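Chromatin structure-remodeling complex subunit RSC2 (Saccharomyces cerevisiae, PDB 4BB7) serves as a subunit of the ATP-dependent RSC chromatin-remodelling complex, which positions nucleosomes and transfers histone octamers; the portion here contains its BAH domain, which binds histone H3. Local coordinates at residues Gly30-Leu35 and Lys103-His108; Gln48-Trp53 and Cys148-Ile153; Trp61-Trp66 and Gly90-His95; Val127-Tyr132 and Phe139-Thr144. All blocks are in the same frame, centred on the assembly; numbering follows the deposited sequence.

Contact 1: residues Gly30-Leu35 and Lys103-His108; sequences GDWALL and KCYVIH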
# COMPACT_ATOMS: atom_id res chain seq x y z
N GLY A 30 4.38 -11.21 13.46
CA GLY A 30 4.84 -11.02 14.82
C GLY A 30 6.34 -11.21 14.92
O GLY A 30 6.93 -11.03 15.99
N ASP A 31 6.95 -11.58 13.80
CA ASP A 31 8.39 -11.83 13.73
C ASP A 31 9.19 -10.54 13.58
O ASP A 31 8.79 -9.64 12.83
CB ASP A 31 8.71 -12.75 12.56
CG ASP A 31 9.29 -14.07 13.01
OD1 ASP A 31 9.69 -14.18 14.19
OD2 ASP A 31 9.36 -15.00 12.17
N TRP A 32 10.32 -10.47 14.27
CA TRP A 32 11.26 -9.37 14.07
C TRP A 32 12.25 -9.76 12.98
O TRP A 32 12.82 -10.85 13.01
CB TRP A 32 12.01 -9.06 15.37
CG TRP A 32 11.12 -8.67 16.51
CD1 TRP A 32 10.66 -9.47 17.51
CD2 TRP A 32 10.59 -7.36 16.77
NE1 TRP A 32 9.87 -8.75 18.38
CE2 TRP A 32 9.82 -7.45 17.95
CE3 TRP A 32 10.70 -6.12 16.13
CZ2 TRP A 32 9.15 -6.35 18.49
CZ3 TRP A 32 10.04 -5.03 16.67
CH2 TRP A 32 9.28 -5.15 17.84
N ALA A 33 12.46 -8.87 12.02
CA ALA A 33 13.39 -9.18 10.93
C ALA A 33 14.10 -7.95 10.36
O ALA A 33 13.83 -6.81 10.75
CB ALA A 33 12.68 -9.95 9.82
N LEU A 34 15.01 -8.21 9.43
CA LEU A 34 15.77 -7.16 8.77
C LEU A 34 15.33 -7.04 7.31
O LEU A 34 15.21 -8.03 6.58
CB LEU A 34 17.26 -7.48 8.84
CG LEU A 34 17.79 -7.91 10.21
CD1 LEU A 34 19.21 -8.47 10.10
CD2 LEU A 34 17.73 -6.76 11.20
N LEU A 35 15.09 -5.81 6.88
CA LEU A 35 14.67 -5.55 5.50
C LEU A 35 15.72 -4.74 4.78
O LEU A 35 16.33 -3.84 5.36
CB LEU A 35 13.32 -4.83 5.48
CG LEU A 35 12.13 -5.69 5.90
CD1 LEU A 35 10.98 -4.85 6.43
CD2 LEU A 35 11.66 -6.57 4.74
N LYS A 103 16.72 -12.61 10.02
CA LYS A 103 15.95 -12.48 11.25
C LYS A 103 16.68 -11.59 12.23
O LYS A 103 17.90 -11.40 12.13
CB LYS A 103 15.74 -13.85 11.89
CG LYS A 103 14.68 -14.72 11.24
CD LYS A 103 13.29 -14.21 11.56
CE LYS A 103 12.22 -15.20 11.11
NZ LYS A 103 12.33 -16.49 11.85
N CYS A 104 15.94 -11.04 13.18
CA CYS A 104 16.53 -10.34 14.32
C CYS A 104 15.58 -10.43 15.50
O CYS A 104 14.59 -11.15 15.45
CB CYS A 104 16.84 -8.88 13.98
SG CYS A 104 15.43 -7.73 14.10
N TYR A 105 15.89 -9.69 16.56
CA TYR A 105 15.01 -9.63 17.71
C TYR A 105 15.08 -8.27 18.41
O TYR A 105 16.17 -7.79 18.73
CB TYR A 105 15.33 -10.75 18.70
CG TYR A 105 14.24 -10.98 19.72
CD1 TYR A 105 13.13 -11.76 19.41
CD2 TYR A 105 14.31 -10.42 20.98
CE1 TYR A 105 12.13 -11.97 20.34
CE2 TYR A 105 13.31 -10.62 21.92
CZ TYR A 105 12.22 -11.40 21.59
OH TYR A 105 11.22 -11.61 22.51
N VAL A 106 13.92 -7.66 18.63
CA VAL A 106 13.84 -6.42 19.38
C VAL A 106 13.21 -6.68 20.74
O VAL A 106 12.10 -7.21 20.83
CB VAL A 106 13.02 -5.35 18.63
CG1 VAL A 106 12.85 -4.10 19.50
CG2 VAL A 106 13.67 -5.00 17.30
N ILE A 107 13.93 -6.33 21.81
CA ILE A 107 13.43 -6.52 23.17
C ILE A 107 13.04 -5.20 23.83
O ILE A 107 13.60 -4.15 23.52
CB ILE A 107 14.47 -7.27 24.05
CG1 ILE A 107 13.82 -7.76 25.35
CG2 ILE A 107 15.66 -6.38 24.36
CD1 ILE A 107 14.75 -8.56 26.23
N HIS A 108 12.06 -5.26 24.73
CA HIS A 108 11.58 -4.08 25.43
C HIS A 108 12.50 -3.73 26.60
O HIS A 108 12.77 -4.57 27.46
CB HIS A 108 10.15 -4.30 25.93
CG HIS A 108 9.53 -3.09 26.54
ND1 HIS A 108 8.76 -3.14 27.69
CD2 HIS A 108 9.57 -1.79 26.17
CE1 HIS A 108 8.35 -1.92 27.99
NE2 HIS A 108 8.82 -1.08 27.09
O HOH W 1 9.79 -8.38 21.71
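Trp32 turns CG anti to its carbonyl carbon (chi1 -60°), a rotamer that lays its indole against Val106, which in turn puts CG1 anti to its own backbone N (chi1 175°) and leaves CB and CG2 facing the ring. This is the meeting of strands 32-35 and 100-108, antiparallel neighbours in the six-stranded mixed sheet of the BAH domain. Val106 CB sits over the indole face, 3.5 Å from the centroid of the six-membered ring of Trp32, a CH-pi contact that a compact, beta-branched residue suits well. Tyr105 takes the edge of the same indole against its phenol face, with the five-membered ring of Trp32 and the Tyr105 ring 5.2 Å apart at their centroids and their planes at 67°. With an alanine in place of Trp32, Val106 and Tyr105 would probably lose their common partner and a gap would open between the strands. The backbones are joined where Cys104 N donates to Trp32 O at 3.1 Å. Beyond that bond, Leu34 CD2 packs on Cys104 CB at 3.6 Å. Lys103 bends its long chain back to Asp31, NZ lying 3.3 Å from OD2 in a salt bridge, while Asp31 OD2 also accepts from His28 N. A water molecule donates to Val106 O at 2.7 Å and accepts only a weak bond from Trp32 NE1.

Contact 2: residues Gln48-Trp53 and Cys148-Ile153; sequences QIFRLW and CLPEEI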
# COMPACT_ATOMS: atom_id res chain seq x y z
N GLN A 48 9.04 -5.39 12.23
CA GLN A 48 8.29 -6.56 12.69
C GLN A 48 7.14 -6.84 11.72
O GLN A 48 6.41 -5.92 11.35
CB GLN A 48 7.74 -6.34 14.10
CG GLN A 48 6.93 -7.52 14.63
CD GLN A 48 6.47 -7.33 16.06
OE1 GLN A 48 6.27 -6.20 16.52
NE2 GLN A 48 6.30 -8.43 16.77
N ILE A 49 6.98 -8.09 11.33
CA ILE A 49 5.95 -8.47 10.37
C ILE A 49 4.53 -8.44 10.94
O ILE A 49 4.18 -9.22 11.82
CB ILE A 49 6.23 -9.85 9.77
CG1 ILE A 49 7.61 -9.86 9.10
CG2 ILE A 49 5.14 -10.24 8.78
CD1 ILE A 49 8.10 -11.24 8.73
N PHE A 50 3.70 -7.54 10.42
CA PHE A 50 2.31 -7.43 10.88
C PHE A 50 1.34 -8.24 10.03
O PHE A 50 0.29 -8.67 10.53
CB PHE A 50 1.87 -5.96 10.91
CG PHE A 50 2.15 -5.27 12.22
CD1 PHE A 50 3.46 -5.00 12.60
CD2 PHE A 50 1.11 -4.89 13.05
CE1 PHE A 50 3.72 -4.36 13.81
CE2 PHE A 50 1.37 -4.25 14.25
CZ PHE A 50 2.67 -3.98 14.63
N ARG A 51 1.65 -8.44 8.76
CA ARG A 51 0.81 -9.28 7.90
C ARG A 51 1.50 -9.67 6.60
O ARG A 51 2.43 -9.01 6.15
CB ARG A 51 -0.53 -8.59 7.62
CG ARG A 51 -0.50 -7.61 6.47
CD ARG A 51 -1.88 -7.02 6.21
NE ARG A 51 -1.90 -6.19 5.00
CZ ARG A 51 -1.64 -4.89 4.98
NH1 ARG A 51 -1.36 -4.25 6.10
NH2 ARG A 51 -1.67 -4.22 3.82
N LEU A 52 1.03 -10.76 6.00
CA LEU A 52 1.58 -11.29 4.76
C LEU A 52 0.45 -11.64 3.81
O LEU A 52 -0.65 -11.99 4.24
CB LEU A 52 2.41 -12.55 5.05
CG LEU A 52 3.56 -12.48 6.05
CD1 LEU A 52 3.77 -13.84 6.70
CD2 LEU A 52 4.84 -11.97 5.40
N TRP A 53 0.71 -11.55 2.51
CA TRP A 53 -0.30 -11.88 1.51
C TRP A 53 0.30 -12.00 0.12
O TRP A 53 1.42 -11.55 -0.13
CB TRP A 53 -1.41 -10.83 1.51
CG TRP A 53 -0.99 -9.53 0.90
CD1 TRP A 53 -1.14 -9.15 -0.40
CD2 TRP A 53 -0.34 -8.44 1.56
NE1 TRP A 53 -0.64 -7.88 -0.59
CE2 TRP A 53 -0.14 -7.43 0.60
CE3 TRP A 53 0.08 -8.22 2.88
CZ2 TRP A 53 0.47 -6.21 0.91
CZ3 TRP A 53 0.68 -7.01 3.18
CH2 TRP A 53 0.87 -6.02 2.21
N CYS A 148 2.11 -2.24 21.05
CA CYS A 148 2.94 -1.95 19.88
C CYS A 148 3.04 -3.15 18.94
O CYS A 148 3.58 -3.04 17.85
CB CYS A 148 4.35 -1.52 20.31
SG CYS A 148 4.40 0.03 21.24
N LEU A 149 2.49 -4.27 19.38
CA LEU A 149 2.65 -5.53 18.66
C LEU A 149 1.47 -5.80 17.73
O LEU A 149 0.45 -5.13 17.81
CB LEU A 149 2.80 -6.67 19.66
CG LEU A 149 3.85 -6.45 20.75
CD1 LEU A 149 3.83 -7.58 21.75
CD2 LEU A 149 5.23 -6.30 20.13
N PRO A 150 1.62 -6.79 16.84
CA PRO A 150 0.47 -7.22 16.04
C PRO A 150 -0.58 -7.85 16.96
O PRO A 150 -0.23 -8.52 17.93
CB PRO A 150 1.06 -8.27 15.10
CG PRO A 150 2.51 -7.98 15.06
CD PRO A 150 2.86 -7.47 16.43
N GLU A 151 -1.85 -7.62 16.64
CA GLU A 151 -2.94 -8.11 17.47
C GLU A 151 -2.80 -9.60 17.81
O GLU A 151 -3.00 -10.01 18.95
CB GLU A 151 -4.28 -7.86 16.77
CG GLU A 151 -5.48 -8.35 17.56
CD GLU A 151 -6.77 -8.19 16.78
OE1 GLU A 151 -6.78 -7.43 15.79
OE2 GLU A 151 -7.77 -8.85 17.15
N GLU A 152 -2.43 -10.39 16.81
CA GLU A 152 -2.37 -11.84 16.96
C GLU A 152 -1.51 -12.33 18.13
O GLU A 152 -1.85 -13.33 18.77
CB GLU A 152 -1.89 -12.50 15.67
N ILE A 153 -0.41 -11.64 18.42
CA ILE A 153 0.49 -12.08 19.49
C ILE A 153 0.53 -11.09 20.65
O ILE A 153 1.38 -11.21 21.54
CB ILE A 153 1.93 -12.28 18.97
CG1 ILE A 153 2.59 -10.94 18.67
CG2 ILE A 153 1.94 -13.18 17.74
CD1 ILE A 153 4.09 -11.02 18.49
O HOH W 2 5.63 -3.54 16.41
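Gln48 reaches from strand 45-54 into the loop around Pro150, where the irregular chain after the hairpin strand 138-141 folds back on the BAH sheet. Strand 45-54 carries a classic beta bulge here, with Phe50 and Arg51 both facing Asn63. The glutamine starts from a CB that rests on the indole of Trp32, 3.6 Å from its CE3. CG stands anti to the backbone N (chi1 180°) and passes Asp31 O, and the extended chain carries the amide straight out to the proline. There CD of Gln48 lies 3.6 Å from CD of Pro150. At the tip, OE1 accepts a hydrogen from a water 2.7 Å away, and this water also donates to Cys148 O at 2.6 Å, bridging side chain and loop; OE1 further lies 3.8 Å from Leu149 CD2. NE2 turns the other way, donating to Gly30 O while Ile153 CD1 packs beside it at 3.8 Å. Glutamine suits the place because one amide can donate directly to Gly30 O and accept from the water that also donates to Cys148 O. Phe50 provides the apolar half: CG of Pro150 stands almost exactly over the middle of its ring, 3.7 Å from the centroid and 2° off the normal, a CH-pi contact well matched to the compact, rigid pyrrolidine ring, whose C-H bonds face the phenyl ring. The ring is also in edge-to-face contact with Tyr92, and Pro56 of the second subunit packs on it. In the plane of the ring, Phe50 CZ points to Cys148 O at 3.5 Å.

Contact 3: residues Trp61-Trp66 and Gly90-His95; sequences WLNACW and GQYRDH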
# COMPACT_ATOMS: atom_id res chain seq x y z
N TRP A 61 3.92 -10.48 -0.45
CA TRP A 61 4.15 -9.21 0.22
C TRP A 61 4.03 -9.32 1.74
O TRP A 61 3.53 -10.32 2.27
CB TRP A 61 3.15 -8.16 -0.28
CG TRP A 61 3.45 -7.62 -1.64
CD1 TRP A 61 3.23 -8.24 -2.83
CD2 TRP A 61 3.99 -6.33 -1.94
NE1 TRP A 61 3.61 -7.42 -3.87
CE2 TRP A 61 4.07 -6.24 -3.35
CE3 TRP A 61 4.40 -5.24 -1.17
CZ2 TRP A 61 4.57 -5.10 -4.00
CZ3 TRP A 61 4.89 -4.12 -1.81
CH2 TRP A 61 4.97 -4.06 -3.21
N LEU A 62 4.47 -8.28 2.43
CA LEU A 62 4.35 -8.20 3.87
C LEU A 62 4.19 -6.76 4.31
O LEU A 62 4.55 -5.83 3.59
CB LEU A 62 5.58 -8.83 4.54
CG LEU A 62 6.96 -8.25 4.22
CD1 LEU A 62 7.21 -6.97 5.01
CD2 LEU A 62 8.04 -9.27 4.50
N ASN A 63 3.63 -6.57 5.50
CA ASN A 63 3.54 -5.24 6.09
C ASN A 63 4.30 -5.18 7.41
O ASN A 63 3.93 -5.83 8.39
CB ASN A 63 2.08 -4.84 6.28
CG ASN A 63 1.94 -3.45 6.86
OD1 ASN A 63 2.02 -3.26 8.08
ND2 ASN A 63 1.74 -2.46 6.00
N ALA A 64 5.38 -4.40 7.43
CA ALA A 64 6.22 -4.29 8.62
C ALA A 64 6.15 -2.91 9.25
O ALA A 64 6.03 -1.90 8.56
CB ALA A 64 7.65 -4.66 8.28
N CYS A 65 6.21 -2.87 10.58
CA CYS A 65 6.33 -1.61 11.31
C CYS A 65 7.80 -1.26 11.49
O CYS A 65 8.54 -1.99 12.16
CB CYS A 65 5.64 -1.70 12.67
SG CYS A 65 5.64 -0.14 13.61
N TRP A 66 8.22 -0.15 10.90
CA TRP A 66 9.62 0.25 10.93
C TRP A 66 10.08 0.69 12.31
O TRP A 66 9.31 1.26 13.09
CB TRP A 66 9.89 1.37 9.92
CG TRP A 66 9.91 0.91 8.50
CD1 TRP A 66 9.82 -0.37 8.05
CD2 TRP A 66 10.03 1.74 7.33
NE1 TRP A 66 9.88 -0.40 6.67
CE2 TRP A 66 10.01 0.88 6.21
CE3 TRP A 66 10.16 3.11 7.13
CZ2 TRP A 66 10.11 1.36 4.90
CZ3 TRP A 66 10.26 3.59 5.83
CH2 TRP A 66 10.24 2.71 4.74
N GLY A 90 5.75 5.30 13.32
CA GLY A 90 4.40 5.15 12.82
C GLY A 90 4.38 4.66 11.39
O GLY A 90 3.36 4.73 10.72
N GLN A 91 5.51 4.14 10.93
CA GLN A 91 5.65 3.68 9.55
C GLN A 91 5.29 2.21 9.38
O GLN A 91 6.08 1.33 9.70
CB GLN A 91 7.07 3.94 9.05
CG GLN A 91 7.48 5.40 9.07
CD GLN A 91 6.77 6.22 8.01
OE1 GLN A 91 6.40 5.70 6.95
NE2 GLN A 91 6.58 7.50 8.28
N TYR A 92 4.10 1.95 8.85
CA TYR A 92 3.71 0.59 8.50
C TYR A 92 3.77 0.44 6.98
O TYR A 92 2.85 0.83 6.27
CB TYR A 92 2.32 0.25 9.04
CG TYR A 92 2.22 0.36 10.55
CD1 TYR A 92 2.10 1.60 11.16
CD2 TYR A 92 2.25 -0.76 11.35
CE1 TYR A 92 2.01 1.72 12.54
CE2 TYR A 92 2.17 -0.66 12.73
CZ TYR A 92 2.05 0.59 13.32
OH TYR A 92 1.96 0.70 14.70
N ARG A 93 4.88 -0.12 6.50
CA ARG A 93 5.15 -0.15 5.07
C ARG A 93 5.01 -1.55 4.48
O ARG A 93 5.18 -2.55 5.17
CB ARG A 93 6.56 0.38 4.78
CG ARG A 93 6.74 1.87 5.01
CD ARG A 93 5.86 2.68 4.06
NE ARG A 93 6.20 4.10 4.07
CZ ARG A 93 6.96 4.69 3.15
NH1 ARG A 93 7.45 3.99 2.14
NH2 ARG A 93 7.21 5.99 3.24
N ASP A 94 4.69 -1.61 3.19
CA ASP A 94 4.60 -2.87 2.47
C ASP A 94 5.91 -3.18 1.75
O ASP A 94 6.48 -2.30 1.11
CB ASP A 94 3.45 -2.83 1.45
CG ASP A 94 2.09 -2.71 2.11
OD1 ASP A 94 1.98 -2.98 3.32
OD2 ASP A 94 1.12 -2.35 1.40
N HIS A 95 6.37 -4.42 1.87
CA HIS A 95 7.57 -4.85 1.16
C HIS A 95 7.31 -6.12 0.36
O HIS A 95 6.43 -6.92 0.71
CB HIS A 95 8.71 -5.13 2.13
CG HIS A 95 9.10 -3.96 2.98
ND1 HIS A 95 10.29 -3.29 2.80
CD2 HIS A 95 8.49 -3.37 4.03
CE1 HIS A 95 10.38 -2.32 3.69
NE2 HIS A 95 9.31 -2.35 4.45
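Leu62 and His95 exchange both backbone bonds, N to O each way at 2.9 Å, and Ala64 and Arg93 form the next hydrogen-bonded pair of these antiparallel strands, 60-68 and 87-96, at one edge of the six-stranded BAH sheet. Trp66 N continues the ladder to Gln91 O. On the face of Asn63 and Cys65, Asn63 ND2 donates to Asp94 OD1 at 2.7 Å, in the amide plane and nearly straight (167°); a weak bond runs to Tyr92 O. Asparagine fits because its short amide carries an N-H across to this non-hydrogen-bonded partner. Cys65 SG lies over the Tyr92 ring, offset toward the rim, 3.9 Å from the centroid, a sulfur-aromatic contact; Tyr92 OH bonds to Lys88 NZ. On the opposite face, with Ala64 and His95, Arg93 CG lies over the six-membered ring of Trp66, 3.6 Å from the centroid, and Arg93 NE donates to Gln91 OE1 at 3.3 Å; Arg93 NH1 goes on to Pro197 O and Gln91 NE2 to Glu134 OE1. The indole N-H of Trp66 is spent on His95 NE2, 3.0 Å away and close to both ring planes. A phenylalanine at Trp66 has no such N-H, which is likely to leave His95 NE2 without this donor and its imidazole less firmly fixed. With NE2 as acceptor, the bond is consistent with a neutral His95 and would probably oppose protonation at that nitrogen.

Contact 4: residues Val127-Tyr132 and Phe139-Thr144; sequences VCEFRY and FNKIRT. With SO4 (sulfate ion), chain E.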
# COMPACT_ATOMS: atom_id res chain seq x y z
N VAL A 127 17.42 -3.34 21.30
CA VAL A 127 16.52 -3.03 22.40
C VAL A 127 15.76 -1.74 22.12
O VAL A 127 16.30 -0.81 21.53
CB VAL A 127 17.26 -2.91 23.76
CG1 VAL A 127 18.14 -1.68 23.78
CG2 VAL A 127 16.26 -2.87 24.91
N CYS A 128 14.50 -1.70 22.54
CA CYS A 128 13.68 -0.52 22.35
C CYS A 128 13.07 -0.06 23.67
O CYS A 128 12.43 -0.83 24.39
CB CYS A 128 12.57 -0.79 21.33
SG CYS A 128 11.37 0.55 21.13
N GLU A 129 13.30 1.21 23.99
CA GLU A 129 12.67 1.83 25.15
C GLU A 129 11.67 2.89 24.69
O GLU A 129 10.56 2.99 25.22
CB GLU A 129 13.71 2.45 26.06
CG GLU A 129 13.13 3.02 27.34
CD GLU A 129 14.17 3.71 28.19
OE1 GLU A 129 15.28 3.95 27.67
OE2 GLU A 129 13.88 4.01 29.37
N PHE A 130 12.07 3.68 23.70
CA PHE A 130 11.29 4.83 23.25
C PHE A 130 10.61 4.61 21.90
O PHE A 130 11.15 3.93 21.02
CB PHE A 130 12.17 6.07 23.16
CG PHE A 130 12.86 6.42 24.44
CD1 PHE A 130 12.23 7.23 25.38
CD2 PHE A 130 14.13 5.94 24.72
CE1 PHE A 130 12.86 7.56 26.56
CE2 PHE A 130 14.76 6.26 25.91
CZ PHE A 130 14.12 7.07 26.83
N ARG A 131 9.44 5.20 21.73
CA ARG A 131 8.84 5.34 20.41
C ARG A 131 9.14 6.74 19.90
O ARG A 131 9.37 7.67 20.68
CB ARG A 131 7.33 5.08 20.45
CG ARG A 131 6.57 5.85 21.52
CD ARG A 131 5.07 5.55 21.43
NE ARG A 131 4.30 6.18 22.50
CZ ARG A 131 3.75 7.39 22.41
NH1 ARG A 131 3.88 8.10 21.30
NH2 ARG A 131 3.06 7.88 23.43
N TYR A 132 9.14 6.90 18.58
CA TYR A 132 9.59 8.13 17.95
C TYR A 132 8.47 8.86 17.20
O TYR A 132 7.87 8.32 16.27
CB TYR A 132 10.75 7.82 17.00
CG TYR A 132 11.30 9.00 16.22
CD1 TYR A 132 11.92 10.06 16.87
CD2 TYR A 132 11.22 9.04 14.83
CE1 TYR A 132 12.43 11.13 16.16
CE2 TYR A 132 11.72 10.11 14.12
CZ TYR A 132 12.33 11.15 14.79
OH TYR A 132 12.84 12.22 14.08
N PHE A 139 10.51 11.88 21.62
CA PHE A 139 10.68 10.51 22.09
C PHE A 139 9.77 10.30 23.29
O PHE A 139 9.80 11.07 24.24
CB PHE A 139 12.13 10.26 22.49
CG PHE A 139 13.12 10.27 21.35
CD1 PHE A 139 13.56 11.46 20.80
CD2 PHE A 139 13.63 9.08 20.84
CE1 PHE A 139 14.47 11.47 19.76
CE2 PHE A 139 14.54 9.09 19.80
CZ PHE A 139 14.96 10.29 19.26
N ASN A 140 8.95 9.25 23.24
CA ASN A 140 8.07 8.90 24.36
C ASN A 140 8.34 7.50 24.87
O ASN A 140 8.29 6.53 24.11
CB ASN A 140 6.60 9.04 23.96
CG ASN A 140 6.18 10.48 23.75
OD1 ASN A 140 5.74 10.86 22.66
ND2 ASN A 140 6.32 11.30 24.79
N LYS A 141 8.61 7.37 26.17
CA LYS A 141 8.87 6.07 26.76
C LYS A 141 7.65 5.16 26.62
O LYS A 141 6.52 5.60 26.84
CB LYS A 141 9.24 6.20 28.24
CG LYS A 141 9.53 4.87 28.92
CD LYS A 141 9.79 5.04 30.40
CE LYS A 141 10.12 3.72 31.07
NZ LYS A 141 11.41 3.15 30.58
N ILE A 142 7.89 3.91 26.27
CA ILE A 142 6.80 2.95 26.08
C ILE A 142 6.53 2.15 27.35
O ILE A 142 7.40 1.45 27.85
CB ILE A 142 7.08 2.00 24.90
CG1 ILE A 142 7.66 2.78 23.71
CG2 ILE A 142 5.81 1.26 24.48
CD1 ILE A 142 8.04 1.92 22.52
N ARG A 143 5.30 2.26 27.85
CA ARG A 143 4.89 1.56 29.06
C ARG A 143 4.02 0.35 28.72
O ARG A 143 4.00 -0.63 29.46
CB ARG A 143 4.12 2.51 29.98
CG ARG A 143 4.80 3.84 30.25
CD ARG A 143 6.11 3.67 31.00
NE ARG A 143 6.62 4.94 31.51
CZ ARG A 143 6.45 5.36 32.76
NH1 ARG A 143 5.80 4.61 33.64
NH2 ARG A 143 6.95 6.54 33.14
N THR A 144 3.30 0.43 27.61
CA THR A 144 2.40 -0.64 27.19
C THR A 144 2.93 -1.32 25.93
O THR A 144 2.44 -1.08 24.83
CB THR A 144 0.98 -0.10 26.92
OG1 THR A 144 0.56 0.72 28.02
CG2 THR A 144 -0.01 -1.24 26.75
S SO4 E . 2.22 4.04 26.91
O1 SO4 E . 2.75 5.20 27.62
O2 SO4 E . 3.32 3.16 26.50
O3 SO4 E . 1.31 3.30 27.78
O4 SO4 E . 1.51 4.50 25.72
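Glu129 and Lys141 pair at the open end of the beta hairpin of strands 130-133 and 138-141, a small two-stranded antiparallel sheet of the BAH domain. The more closely packed side carries Phe130, Tyr132, Phe139 and Lys141. Lys141 stretches out with CG anti to its backbone N and bends only at the end, bringing NZ to 2.9 Å from Glu129 OE2, on the lone pair that points away from OE1. The carboxylate is held at both oxygens, since OE1 is bonded to Tyr82 OH, and this buried group would probably be costly without the lysine. On the same side Tyr132 CD1 lies over the face of Phe139, 3.9 Å from its CZ, the two rings inclined at 53°. Phe130 and Phe139 both pack on Met87 and both make cation-pi contacts with Arg79, work that suits large aromatic rings. Ile142 fills the corner where the chain leaves the hairpin: its CD1 reaches Cys128 SG at 3.9 Å, and its N donates to Glu129 O at 3.0 Å. The other side is looser. Exposed Arg131 lays its guanidinium over Asn140, whose CB sits 3.6 Å from CZ, a contact of flat group on methylene with no hydrogen bond between the two side chains. Farther along, a sulfate ion, probably from the crystallisation liquor, is held mainly by backbone: Arg143 N and Thr144 N both donate to its O2, at 2.6 Å and 2.9 Å, and Thr144 OG1 donates to O3 at 2.7 Å.

Contacts 1, 2 and 3 gather on one six-stranded sheet, ordered 87-96, 60-68, 45-54, 32-35, 100-108, 125-128. Contact 3 joins its first two strands and contact 1 its fourth and fifth; contact 2 ties the strand between them to the loop around Pro150. Their centres lie about 10 to 13 Å apart. Contact 4 reaches the far edge strand, 125-128, and the hairpin, its centre about 16 Å from that of contact 1 and 19 Å from that of contact 3. Along the chain, contacts 1 and 2 interleave, contact 3 falls within both spans, and contact 4 follows contacts 1 and 3 within contact 2. Contacts 1 and 2 thus unite distant sequence; contact 4 adds a local hairpin.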